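Local coordinates for malate dehydrogenase (Pyrococcus horikoshii, PDB 1V9N), which catalyses the reversible NAD(+)-dependent oxidation of (S)-malate to oxaloacetate, working as a homodimer of the LDH2/MDH2 oxidoreductase family, at residues A47-V52 with L328-R333; F2-V7 with G323-L328; Y11-K16 with L334-P339. All coordinates share one frame; numbering follows the deposited sequence.

Contact 1 of 3, residues A47-V52 with L328-R333. With NDP (NADPH dihydro-nicotinamide-adenine-dinucleotide phosphate), chain B.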
loop_
_atom_site.group_PDB
_atom_site.type_symbol
_atom_site.label_atom_id
_atom_site.label_comp_id
_atom_site.label_asym_id
_atom_site.label_seq_id
_atom_site.Cartn_x
_atom_site.Cartn_y
_atom_site.Cartn_z
ATOM N N ALA A 47 -5.356 7.553 -20.090
ATOM C CA ALA A 47 -5.863 8.347 -18.976
ATOM C C ALA A 47 -7.172 9.040 -19.356
ATOM O O ALA A 47 -8.121 9.070 -18.573
ATOM C CB ALA A 47 -4.828 9.390 -18.556
ATOM N N ASP A 48 -7.216 9.613 -20.554
ATOM C CA ASP A 48 -8.426 10.287 -21.011
ATOM C C ASP A 48 -9.561 9.273 -21.195
ATOM O O ASP A 48 -10.697 9.534 -20.808
ATOM C CB ASP A 48 -8.161 11.035 -22.319
ATOM C CG ASP A 48 -7.340 12.300 -22.111
ATOM O OD1 ASP A 48 -7.735 13.135 -21.265
ATOM O OD2 ASP A 48 -6.304 12.461 -22.791
ATOM N N LEU A 49 -9.239 8.119 -21.770
ATOM C CA LEU A 49 -10.225 7.065 -21.990
ATOM C C LEU A 49 -10.813 6.530 -20.684
ATOM O O LEU A 49 -12.017 6.263 -20.600
ATOM C CB LEU A 49 -9.596 5.904 -22.768
ATOM C CG LEU A 49 -9.324 6.118 -24.257
ATOM C CD1 LEU A 49 -8.594 4.914 -24.831
ATOM C CD2 LEU A 49 -10.648 6.330 -24.985
ATOM N N ARG A 50 -9.964 6.367 -19.671
ATOM C CA ARG A 50 -10.410 5.853 -18.381
ATOM C C ARG A 50 -11.069 6.924 -17.521
ATOM O O ARG A 50 -11.486 6.657 -16.394
ATOM C CB ARG A 50 -9.236 5.235 -17.612
ATOM C CG ARG A 50 -8.587 4.031 -18.288
ATOM C CD ARG A 50 -7.616 3.333 -17.320
ATOM N NE ARG A 50 -8.332 2.703 -16.210
ATOM C CZ ARG A 50 -8.962 1.533 -16.299
ATOM N NH1 ARG A 50 -8.949 0.862 -17.437
ATOM N NH2 ARG A 50 -9.641 1.055 -15.263
ATOM N N GLY A 51 -11.150 8.142 -18.045
ATOM C CA GLY A 51 -11.780 9.215 -17.299
ATOM C C GLY A 51 -10.892 9.934 -16.306
ATOM O O GLY A 51 -11.386 10.524 -15.344
ATOM N N VAL A 52 -9.582 9.890 -16.521
ATOM C CA VAL A 52 -8.655 10.571 -15.624
ATOM C C VAL A 52 -8.161 11.837 -16.323
ATOM O O VAL A 52 -6.998 11.925 -16.729
ATOM C CB VAL A 52 -7.438 9.679 -15.266
ATOM C CG1 VAL A 52 -6.621 10.335 -14.164
ATOM C CG2 VAL A 52 -7.904 8.296 -14.832
ATOM N N LEU A 328 -15.115 0.515 -18.325
ATOM C CA LEU A 328 -16.427 0.800 -18.900
ATOM C C LEU A 328 -16.394 2.176 -19.556
ATOM O O LEU A 328 -16.898 2.362 -20.665
ATOM C CB LEU A 328 -17.507 0.770 -17.816
ATOM C CG LEU A 328 -18.331 -0.517 -17.713
ATOM C CD1 LEU A 328 -17.416 -1.715 -17.570
ATOM C CD2 LEU A 328 -19.279 -0.413 -16.526
ATOM N N THR A 329 -15.803 3.140 -18.858
ATOM C CA THR A 329 -15.684 4.489 -19.389
ATOM C C THR A 329 -14.914 4.433 -20.705
ATOM O O THR A 329 -15.284 5.085 -21.680
ATOM C CB THR A 329 -14.936 5.403 -18.415
ATOM O OG1 THR A 329 -15.687 5.517 -17.200
ATOM C CG2 THR A 329 -14.746 6.789 -19.023
HETATM N N MSE A 330 -13.844 3.642 -20.728
HETATM C CA MSE A 330 -13.034 3.490 -21.928
HETATM C C MSE A 330 -13.887 2.923 -23.058
HETATM O O MSE A 330 -13.962 3.498 -24.142
HETATM C CB MSE A 330 -11.852 2.555 -21.658
HETATM C CG MSE A 330 -11.098 2.122 -22.909
HETATM SE SE MSE A 330 -9.533 1.023 -22.556
HETATM C CE MSE A 330 -9.752 -0.805 -23.041
ATOM N N GLU A 331 -14.524 1.787 -22.788
ATOM C CA GLU A 331 -15.372 1.112 -23.762
ATOM C C GLU A 331 -16.320 2.106 -24.431
ATOM O O GLU A 331 -16.487 2.107 -25.651
ATOM C CB GLU A 331 -16.173 0.010 -23.062
ATOM C CG GLU A 331 -16.920 -0.928 -23.994
ATOM C CD GLU A 331 -17.736 -1.958 -23.234
ATOM O OE1 GLU A 331 -18.717 -1.564 -22.566
ATOM O OE2 GLU A 331 -17.393 -3.159 -23.296
ATOM N N THR A 332 -16.930 2.957 -23.617
ATOM C CA THR A 332 -17.859 3.964 -24.108
ATOM C C THR A 332 -17.183 4.954 -25.055
ATOM O O THR A 332 -17.569 5.090 -26.219
ATOM C CB THR A 332 -18.474 4.756 -22.937
ATOM O OG1 THR A 332 -19.299 3.888 -22.151
ATOM C CG2 THR A 332 -19.306 5.921 -23.453
ATOM N N ARG A 333 -16.168 5.638 -24.540
ATOM C CA ARG A 333 -15.442 6.639 -25.306
ATOM C C ARG A 333 -14.731 6.128 -26.555
ATOM O O ARG A 333 -14.316 6.918 -27.399
ATOM C CB ARG A 333 -14.460 7.356 -24.380
ATOM C CG ARG A 333 -15.164 8.034 -23.224
ATOM C CD ARG A 333 -14.215 8.756 -22.300
ATOM N NE ARG A 333 -14.949 9.535 -21.308
ATOM C CZ ARG A 333 -14.376 10.296 -20.386
ATOM N NH1 ARG A 333 -13.052 10.379 -20.326
ATOM N NH2 ARG A 333 -15.121 10.977 -19.527
HETATM P PA NDP B . -9.716 7.477 -7.930
HETATM O O1A NDP B . -10.289 7.949 -9.168
HETATM O O2A NDP B . -10.263 7.843 -6.577
HETATM O O5B NDP B . -9.630 5.843 -8.042
HETATM C C5B NDP B . -9.074 5.046 -6.980
HETATM C C4B NDP B . -9.140 3.590 -7.478
HETATM O O4B NDP B . -10.377 3.082 -6.948
HETATM C C3B NDP B . -9.186 3.339 -8.959
HETATM O O3B NDP B . -8.403 2.139 -9.234
HETATM C C2B NDP B . -10.615 3.131 -9.319
HETATM O O2B NDP B . -10.901 2.365 -10.501
HETATM C C1B NDP B . -11.147 2.573 -8.035
HETATM N N9A NDP B . -12.555 2.942 -7.719
HETATM C C8A NDP B . -13.237 4.174 -7.933
HETATM N N7A NDP B . -14.473 4.111 -7.493
HETATM C C5A NDP B . -14.642 2.856 -6.981
HETATM C C6A NDP B . -15.722 2.158 -6.354
HETATM N N6A NDP B . -16.896 2.769 -6.163
HETATM N N1A NDP B . -15.550 0.854 -5.942
HETATM C C2A NDP B . -14.347 0.219 -6.130
HETATM N N3A NDP B . -13.270 0.791 -6.705
HETATM C C4A NDP B . -13.480 2.123 -7.114
HETATM O O3 NDP B . -8.169 7.733 -7.825
HETATM P PN NDP B . -7.169 8.961 -7.739
HETATM O O1N NDP B . -6.471 8.798 -6.468
HETATM O O2N NDP B . -8.081 10.146 -7.894
HETATM O O5D NDP B . -6.256 8.698 -9.016
HETATM C C5D NDP B . -5.875 9.754 -9.942
HETATM C C4D NDP B . -4.964 9.177 -11.093
HETATM O O4D NDP B . -3.815 10.003 -11.149
HETATM C C3D NDP B . -4.424 7.737 -10.909
HETATM O O3D NDP B . -4.515 7.065 -12.172
HETATM C C2D NDP B . -3.002 7.898 -10.400
HETATM O O2D NDP B . -2.191 6.801 -10.765
HETATM C C1D NDP B . -2.605 9.250 -11.049
HETATM N N1N NDP B . -1.616 10.036 -10.263
HETATM C C2N NDP B . -0.342 10.230 -10.866
HETATM C C3N NDP B . 0.629 11.007 -10.109
HETATM C C7N NDP B . 1.958 11.250 -10.679
HETATM O O7N NDP B . 2.833 11.906 -10.101
HETATM N N7N NDP B . 2.286 10.746 -11.900
HETATM C C4N NDP B . 0.242 11.521 -8.834
HETATM C C5N NDP B . -1.007 11.314 -8.263
HETATM C C6N NDP B . -1.946 10.574 -8.978
HETATM P P2B NDP B . -11.291 2.940 -11.891
HETATM O O1X NDP B . -12.361 2.023 -12.316
HETATM O O2X NDP B . -10.117 2.879 -12.816
HETATM O O3X NDP B . -11.791 4.373 -11.736
#
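The carbonyl oxygen D48 O takes a sound bond of 3.1 Å from G51 N, which folds back onto it, and a second, weak one from R333 NH1 of helix 324-336. The arginine bond is bent, 126° at the hydrogen, and its 2.5 Å separation is doubtfully short. R333 approaches edge-on, its guanidinium lying nearly coplanar with D48 O, and its chain runs extended from CG to NE across the end of helix 34-49. A salt bridge from R333 NE to E3 takes up another part of the group, while D48 turns its carboxylate to V57 N instead. Helix 34-49 finishes here in a Schellman motif: G51, with positive phi, supplies one of the two closing bonds, and V52 N to A47 O is the other. The last carbonyls of helix 34-49 face helix 324-336, where T329 CG2 sits 3.2 Å from L49 O. This methyl stands anti to the backbone N of T329 (chi1 -63° for OG1), leaving OG1 to bond K325 O and K4 N. M330 CA also meets L49 O, at 3.2 Å, in a C-H...O contact; M330 N is equally near but badly angled for a hydrogen bond. Apolar packing completes the interface, with L49 CB against CG of selenomethionine M330 at 4.1 Å, and L49 CD2 against R333 CB at 4.0 Å as the two chains run antiparallel alongside each other. Beyond the helix end R50 bends at chi3 (68°) and sends NH2 edge-on to O2X of the NADPH 2'-phosphate, 3.1 Å away and nearly straight, while the same nitrogen bonds G323 O. V52 CG1 lies 3.7 Å from C4D of the nicotinamide ribose.

Contact 2 of 3, residues F2-V7 with G323-L328. With NDP (NADPH dihydro-nicotinamide-adenine-dinucleotide phosphate), chain B.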
loop_
_atom_site.group_PDB
_atom_site.type_symbol
_atom_site.label_atom_id
_atom_site.label_comp_id
_atom_site.label_asym_id
_atom_site.label_seq_id
_atom_site.Cartn_x
_atom_site.Cartn_y
_atom_site.Cartn_z
ATOM N N PHE A 2 -22.073 4.032 -19.846
ATOM C CA PHE A 2 -21.499 4.511 -18.596
ATOM C C PHE A 2 -20.247 5.347 -18.840
ATOM O O PHE A 2 -19.464 5.069 -19.746
ATOM C CB PHE A 2 -21.156 3.336 -17.671
ATOM C CG PHE A 2 -20.480 3.756 -16.398
ATOM C CD1 PHE A 2 -19.102 3.964 -16.360
ATOM C CD2 PHE A 2 -21.224 3.995 -15.247
ATOM C CE1 PHE A 2 -18.478 4.407 -15.200
ATOM C CE2 PHE A 2 -20.610 4.440 -14.080
ATOM C CZ PHE A 2 -19.232 4.647 -14.057
ATOM N N GLU A 3 -20.071 6.375 -18.018
ATOM C CA GLU A 3 -18.918 7.252 -18.117
ATOM C C GLU A 3 -18.605 7.817 -16.728
ATOM O O GLU A 3 -19.480 8.373 -16.059
ATOM C CB GLU A 3 -19.207 8.383 -19.100
ATOM C CG GLU A 3 -18.360 8.378 -20.357
ATOM C CD GLU A 3 -18.331 9.756 -21.002
ATOM O OE1 GLU A 3 -18.914 10.680 -20.397
ATOM O OE2 GLU A 3 -17.738 9.914 -22.093
ATOM N N LYS A 4 -17.350 7.669 -16.309
ATOM C CA LYS A 4 -16.889 8.118 -14.994
ATOM C C LYS A 4 -17.113 9.576 -14.611
ATOM O O LYS A 4 -17.506 9.869 -13.481
ATOM C CB LYS A 4 -15.400 7.790 -14.824
ATOM C CG LYS A 4 -15.121 6.344 -14.446
ATOM C CD LYS A 4 -13.634 6.037 -14.453
ATOM C CE LYS A 4 -12.864 6.913 -13.483
ATOM N NZ LYS A 4 -11.412 6.579 -13.494
ATOM N N GLY A 5 -16.847 10.492 -15.531
ATOM C CA GLY A 5 -17.026 11.893 -15.208
ATOM C C GLY A 5 -18.321 12.465 -15.743
ATOM O O GLY A 5 -19.125 11.751 -16.341
ATOM N N TYR A 6 -18.531 13.757 -15.518
ATOM C CA TYR A 6 -19.730 14.421 -16.008
ATOM C C TYR A 6 -19.381 15.250 -17.233
ATOM O O TYR A 6 -18.598 16.196 -17.154
ATOM C CB TYR A 6 -20.338 15.320 -14.926
ATOM C CG TYR A 6 -21.550 16.104 -15.391
ATOM C CD1 TYR A 6 -21.410 17.220 -16.220
ATOM C CD2 TYR A 6 -22.839 15.720 -15.018
ATOM C CE1 TYR A 6 -22.523 17.933 -16.667
ATOM C CE2 TYR A 6 -23.961 16.428 -15.461
ATOM C CZ TYR A 6 -23.794 17.532 -16.285
ATOM O OH TYR A 6 -24.893 18.235 -16.732
ATOM N N VAL A 7 -19.965 14.881 -18.366
ATOM C CA VAL A 7 -19.734 15.586 -19.616
ATOM C C VAL A 7 -21.008 16.320 -20.030
ATOM O O VAL A 7 -22.099 15.749 -20.018
ATOM C CB VAL A 7 -19.319 14.609 -20.737
ATOM C CG1 VAL A 7 -20.359 13.512 -20.887
ATOM C CG2 VAL A 7 -19.152 15.361 -22.044
ATOM N N GLY A 323 -10.991 -0.667 -11.133
ATOM C CA GLY A 323 -10.647 -0.707 -12.541
ATOM C C GLY A 323 -11.879 -0.834 -13.423
ATOM O O GLY A 323 -11.837 -0.498 -14.607
ATOM N N GLU A 324 -12.976 -1.310 -12.841
ATOM C CA GLU A 324 -14.220 -1.506 -13.578
ATOM C C GLU A 324 -14.791 -0.232 -14.204
ATOM O O GLU A 324 -15.076 -0.213 -15.400
ATOM C CB GLU A 324 -15.263 -2.166 -12.672
ATOM C CG GLU A 324 -16.584 -2.462 -13.354
ATOM C CD GLU A 324 -17.460 -3.392 -12.537
ATOM O OE1 GLU A 324 -17.420 -3.309 -11.293
ATOM O OE2 GLU A 324 -18.195 -4.200 -13.145
ATOM N N LYS A 325 -14.974 0.819 -13.406
ATOM C CA LYS A 325 -15.492 2.082 -13.936
ATOM C C LYS A 325 -14.634 2.539 -15.112
ATOM O O LYS A 325 -15.152 2.907 -16.164
ATOM C CB LYS A 325 -15.467 3.181 -12.871
ATOM C CG LYS A 325 -16.515 3.068 -11.779
ATOM C CD LYS A 325 -16.346 4.212 -10.789
ATOM C CE LYS A 325 -17.370 4.168 -9.679
ATOM N NZ LYS A 325 -17.152 5.264 -8.686
ATOM N N GLY A 326 -13.318 2.516 -14.917
ATOM C CA GLY A 326 -12.397 2.938 -15.959
ATOM C C GLY A 326 -12.525 2.169 -17.261
ATOM O O GLY A 326 -12.535 2.768 -18.339
ATOM N N PHE A 327 -12.611 0.845 -17.173
ATOM C CA PHE A 327 -12.735 0.021 -18.366
ATOM C C PHE A 327 -14.053 0.277 -19.091
ATOM O O PHE A 327 -14.101 0.259 -20.323
ATOM C CB PHE A 327 -12.604 -1.462 -18.011
ATOM C CG PHE A 327 -11.177 -1.937 -17.920
ATOM C CD1 PHE A 327 -10.314 -1.798 -19.005
ATOM C CD2 PHE A 327 -10.699 -2.529 -16.755
ATOM C CE1 PHE A 327 -8.993 -2.240 -18.933
ATOM C CE2 PHE A 327 -9.380 -2.975 -16.671
ATOM C CZ PHE A 327 -8.526 -2.832 -17.760
ATOM N N LEU A 328 -15.115 0.515 -18.325
ATOM C CA LEU A 328 -16.427 0.800 -18.900
ATOM C C LEU A 328 -16.394 2.176 -19.556
ATOM O O LEU A 328 -16.898 2.362 -20.665
ATOM C CB LEU A 328 -17.507 0.770 -17.816
ATOM C CG LEU A 328 -18.331 -0.517 -17.713
ATOM C CD1 LEU A 328 -17.416 -1.715 -17.570
ATOM C CD2 LEU A 328 -19.279 -0.413 -16.526
HETATM P PA NDP B . -9.716 7.477 -7.930
HETATM O O1A NDP B . -10.289 7.949 -9.168
HETATM O O2A NDP B . -10.263 7.843 -6.577
HETATM O O5B NDP B . -9.630 5.843 -8.042
HETATM C C5B NDP B . -9.074 5.046 -6.980
HETATM C C4B NDP B . -9.140 3.590 -7.478
HETATM O O4B NDP B . -10.377 3.082 -6.948
HETATM C C3B NDP B . -9.186 3.339 -8.959
HETATM O O3B NDP B . -8.403 2.139 -9.234
HETATM C C2B NDP B . -10.615 3.131 -9.319
HETATM O O2B NDP B . -10.901 2.365 -10.501
HETATM C C1B NDP B . -11.147 2.573 -8.035
HETATM N N9A NDP B . -12.555 2.942 -7.719
HETATM C C8A NDP B . -13.237 4.174 -7.933
HETATM N N7A NDP B . -14.473 4.111 -7.493
HETATM C C5A NDP B . -14.642 2.856 -6.981
HETATM C C6A NDP B . -15.722 2.158 -6.354
HETATM N N6A NDP B . -16.896 2.769 -6.163
HETATM N N1A NDP B . -15.550 0.854 -5.942
HETATM C C2A NDP B . -14.347 0.219 -6.130
HETATM N N3A NDP B . -13.270 0.791 -6.705
HETATM C C4A NDP B . -13.480 2.123 -7.114
HETATM O O3 NDP B . -8.169 7.733 -7.825
HETATM P PN NDP B . -7.169 8.961 -7.739
HETATM O O1N NDP B . -6.471 8.798 -6.468
HETATM O O2N NDP B . -8.081 10.146 -7.894
HETATM O O5D NDP B . -6.256 8.698 -9.016
HETATM C C5D NDP B . -5.875 9.754 -9.942
HETATM C C4D NDP B . -4.964 9.177 -11.093
HETATM O O4D NDP B . -3.815 10.003 -11.149
HETATM C C3D NDP B . -4.424 7.737 -10.909
HETATM O O3D NDP B . -4.515 7.065 -12.172
HETATM C C2D NDP B . -3.002 7.898 -10.400
HETATM O O2D NDP B . -2.191 6.801 -10.765
HETATM C C1D NDP B . -2.605 9.250 -11.049
HETATM N N1N NDP B . -1.616 10.036 -10.263
HETATM C C2N NDP B . -0.342 10.230 -10.866
HETATM C C3N NDP B . 0.629 11.007 -10.109
HETATM C C7N NDP B . 1.958 11.250 -10.679
HETATM O O7N NDP B . 2.833 11.906 -10.101
HETATM N N7N NDP B . 2.286 10.746 -11.900
HETATM C C4N NDP B . 0.242 11.521 -8.834
HETATM C C5N NDP B . -1.007 11.314 -8.263
HETATM C C6N NDP B . -1.946 10.574 -8.978
HETATM P P2B NDP B . -11.291 2.940 -11.891
HETATM O O1X NDP B . -12.361 2.023 -12.316
HETATM O O2X NDP B . -10.117 2.879 -12.816
HETATM O O3X NDP B . -11.791 4.373 -11.736
#
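K4 and K325 meet at about a right angle, K4 CG lying 3.6 Å from K325 CB, and this crossing forms the tight centre of the contact. One carbon further on, K4 CD rests 3.6 Å from G326 N, over the first turn of helix 324-336. A bend at chi3 (59°) then swings the tip of K4 around, so that NZ reaches O3X of the NADPH 2'-phosphate at 2.8 Å and also bonds R50 O. The same phosphate receives the backbone of the helix start: G326 N bonds O1X at 2.8 Å, almost straight at 167°, while G323, the N-cap residue, gives its N-H to the ester oxygen O2B. G326 carries no side chain where O2X of the phosphate comes close. K325 begins beside K4 but leads away as an extended chain toward the adenine, where NZ bonds N7A at 3.2 Å and also forms a salt bridge with E238 of the second subunit. The packing is looser around F2, whose ring lies in van der Waals contact with K325 O, with L328 CB (3.9 Å from CD1) and with K325 CG (3.9 Å from CZ). The F2 side chain crosses that of L328 at about a right angle, L328 CB oblique to the ring, and F2 O is held by T332 OG1. The chemistry thus divides between an apolar margin and an anion site: the positive end of the helix and the ammonium of K4 would probably favour the phosphate's negative charge, consistent with the NADPH bound here, although the catalysed reaction uses NAD(+).

Contact 3 of 3, residues Y11-K16 with L334-P339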
loop_
_atom_site.group_PDB
_atom_site.type_symbol
_atom_site.label_atom_id
_atom_site.label_comp_id
_atom_site.label_asym_id
_atom_site.label_seq_id
_atom_site.Cartn_x
_atom_site.Cartn_y
_atom_site.Cartn_z
ATOM N N TYR A 11 -18.006 20.217 -23.458
ATOM C CA TYR A 11 -17.093 19.170 -23.899
ATOM C C TYR A 11 -17.286 18.810 -25.364
ATOM O O TYR A 11 -18.392 18.902 -25.897
ATOM C CB TYR A 11 -17.260 17.913 -23.040
ATOM C CG TYR A 11 -16.689 18.035 -21.645
ATOM C CD1 TYR A 11 -17.292 18.850 -20.691
ATOM C CD2 TYR A 11 -15.533 17.343 -21.285
ATOM C CE1 TYR A 11 -16.756 18.974 -19.409
ATOM C CE2 TYR A 11 -14.990 17.460 -20.010
ATOM C CZ TYR A 11 -15.605 18.275 -19.079
ATOM O OH TYR A 11 -15.063 18.395 -17.820
ATOM N N ILE A 12 -16.198 18.395 -26.005
ATOM C CA ILE A 12 -16.227 18.017 -27.412
ATOM C C ILE A 12 -15.693 16.601 -27.605
ATOM O O ILE A 12 -14.587 16.279 -27.173
ATOM C CB ILE A 12 -15.369 18.976 -28.275
ATOM C CG1 ILE A 12 -15.852 20.418 -28.110
ATOM C CG2 ILE A 12 -15.445 18.564 -29.738
ATOM C CD1 ILE A 12 -15.482 21.052 -26.781
ATOM N N ARG A 13 -16.483 15.759 -28.260
ATOM C CA ARG A 13 -16.077 14.386 -28.515
ATOM C C ARG A 13 -14.984 14.371 -29.577
ATOM O O ARG A 13 -15.143 14.949 -30.652
ATOM C CB ARG A 13 -17.269 13.553 -28.995
ATOM C CG ARG A 13 -17.695 12.456 -28.035
ATOM C CD ARG A 13 -18.284 13.025 -26.757
ATOM N NE ARG A 13 -18.578 11.975 -25.787
ATOM C CZ ARG A 13 -19.197 12.178 -24.630
ATOM N NH1 ARG A 13 -19.597 13.397 -24.292
ATOM N NH2 ARG A 13 -19.412 11.163 -23.804
ATOM N N VAL A 14 -13.874 13.714 -29.267
ATOM C CA VAL A 14 -12.759 13.616 -30.198
ATOM C C VAL A 14 -12.414 12.150 -30.408
ATOM O O VAL A 14 -12.136 11.430 -29.453
ATOM C CB VAL A 14 -11.506 14.346 -29.657
ATOM C CG1 VAL A 14 -10.368 14.223 -30.652
ATOM C CG2 VAL A 14 -11.824 15.808 -29.389
ATOM N N PRO A 15 -12.438 11.685 -31.666
ATOM C CA PRO A 15 -12.116 10.287 -31.961
ATOM C C PRO A 15 -10.791 9.885 -31.321
ATOM O O PRO A 15 -9.766 10.528 -31.543
ATOM C CB PRO A 15 -12.055 10.268 -33.483
ATOM C CG PRO A 15 -13.094 11.278 -33.858
ATOM C CD PRO A 15 -12.802 12.408 -32.898
ATOM N N LYS A 16 -10.826 8.823 -30.524
ATOM C CA LYS A 16 -9.640 8.326 -29.841
ATOM C C LYS A 16 -8.421 8.342 -30.761
ATOM O O LYS A 16 -7.376 8.894 -30.413
ATOM C CB LYS A 16 -9.906 6.905 -29.327
ATOM C CG LYS A 16 -8.783 6.285 -28.515
ATOM C CD LYS A 16 -7.704 5.691 -29.400
ATOM C CE LYS A 16 -6.626 5.025 -28.571
ATOM N NZ LYS A 16 -5.548 4.449 -29.416
ATOM N N LEU A 334 -14.595 4.814 -26.687
ATOM C CA LEU A 334 -13.938 4.254 -27.862
ATOM C C LEU A 334 -14.863 4.270 -29.080
ATOM O O LEU A 334 -14.403 4.370 -30.220
ATOM C CB LEU A 334 -13.467 2.825 -27.585
ATOM C CG LEU A 334 -12.179 2.699 -26.767
ATOM C CD1 LEU A 334 -11.879 1.234 -26.486
ATOM C CD2 LEU A 334 -11.032 3.337 -27.540
ATOM N N LYS A 335 -16.166 4.168 -28.842
ATOM C CA LYS A 335 -17.129 4.183 -29.935
ATOM C C LYS A 335 -17.969 5.452 -29.910
ATOM O O LYS A 335 -18.652 5.774 -30.879
ATOM C CB LYS A 335 -18.027 2.940 -29.875
ATOM C CG LYS A 335 -18.644 2.651 -28.514
ATOM C CD LYS A 335 -19.273 1.263 -28.504
ATOM C CE LYS A 335 -19.737 0.857 -27.111
ATOM N NZ LYS A 335 -20.194 -0.562 -27.065
ATOM N N LEU A 336 -17.897 6.179 -28.800
ATOM C CA LEU A 336 -18.644 7.418 -28.641
ATOM C C LEU A 336 -17.685 8.602 -28.771
ATOM O O LEU A 336 -18.099 9.729 -29.052
ATOM C CB LEU A 336 -19.325 7.425 -27.271
ATOM C CG LEU A 336 -20.546 8.321 -27.043
ATOM C CD1 LEU A 336 -21.212 7.936 -25.734
ATOM C CD2 LEU A 336 -20.134 9.780 -27.031
ATOM N N GLY A 337 -16.397 8.333 -28.573
ATOM C CA GLY A 337 -15.397 9.379 -28.672
ATOM C C GLY A 337 -14.962 9.907 -27.318
ATOM O O GLY A 337 -15.712 9.831 -26.345
ATOM N N ILE A 338 -13.749 10.449 -27.256
ATOM C CA ILE A 338 -13.213 10.986 -26.009
ATOM C C ILE A 338 -13.633 12.436 -25.799
ATOM O O ILE A 338 -13.327 13.300 -26.615
ATOM C CB ILE A 338 -11.669 10.937 -25.997
ATOM C CG1 ILE A 338 -11.191 9.504 -26.226
ATOM C CG2 ILE A 338 -11.142 11.489 -24.676
ATOM C CD1 ILE A 338 -9.694 9.371 -26.369
ATOM N N PRO A 339 -14.334 12.720 -24.694
ATOM C CA PRO A 339 -14.786 14.079 -24.391
ATOM C C PRO A 339 -13.672 14.957 -23.836
ATOM O O PRO A 339 -13.102 14.665 -22.787
ATOM C CB PRO A 339 -15.894 13.848 -23.372
ATOM C CG PRO A 339 -15.385 12.666 -22.617
ATOM C CD PRO A 339 -14.889 11.760 -23.723
#
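R13 and P339 face each other as a non-hydrogen-bonded pair in a two-stranded antiparallel sheet, formed by strand 11-14 and strand 338-341. In the adjoining hydrogen-bonded pair, V14 N to I338 O (2.7 Å) and I338 N to V14 O (2.9 Å) zip the strands together. From its CB, which lies near L336 O, R13 runs along the turn that joins helix 324-336 to its strand. CG comes nearest to L336 O, at a separation short enough to be doubtful, and the chain bends there (chi2 68°). CD then meets L336 CD2 at 3.7 Å, and CZ lies 3.5 Å from L336 CD2. The guanidinium lays one face over the proline, NH1 coming 3.8 Å from P339 CB, while NH2 turns to a partner beyond both strands, the carboxylate of E3 in the N-terminal tail, in a salt bridge. Two residues earlier, Y11 turns its ring edge to P339 O and bonds E53 through OH. On the other face of the sheet the I338 side chain packs on L49 and D48 of helix 34-49. At the start of helix 16-29, K16 runs alongside L334, with CG 3.8 Å from L334 CD2, and I338 CD1 sits 3.6 Å from K16 CA.

In the fold
From the N terminus, residues 2-7 open the loop that contact 2 closes at 323-328. Residues 11-16 follow and pair with 334-339 in contact 3, so these two loops cross. Residues 47-52 find 328-333 in contact 1, whose loop lies wholly within that of contact 3 but crosses that of contact 2. All three return to one late element: helix 324-336 takes the N-terminal tail at its start, the end of helix 34-49 along its middle, and leads at its end into the strand paired with 11-14. E3 ties the tail to both of the other contacts, while contacts 1 and 2 share the NADPH phosphate.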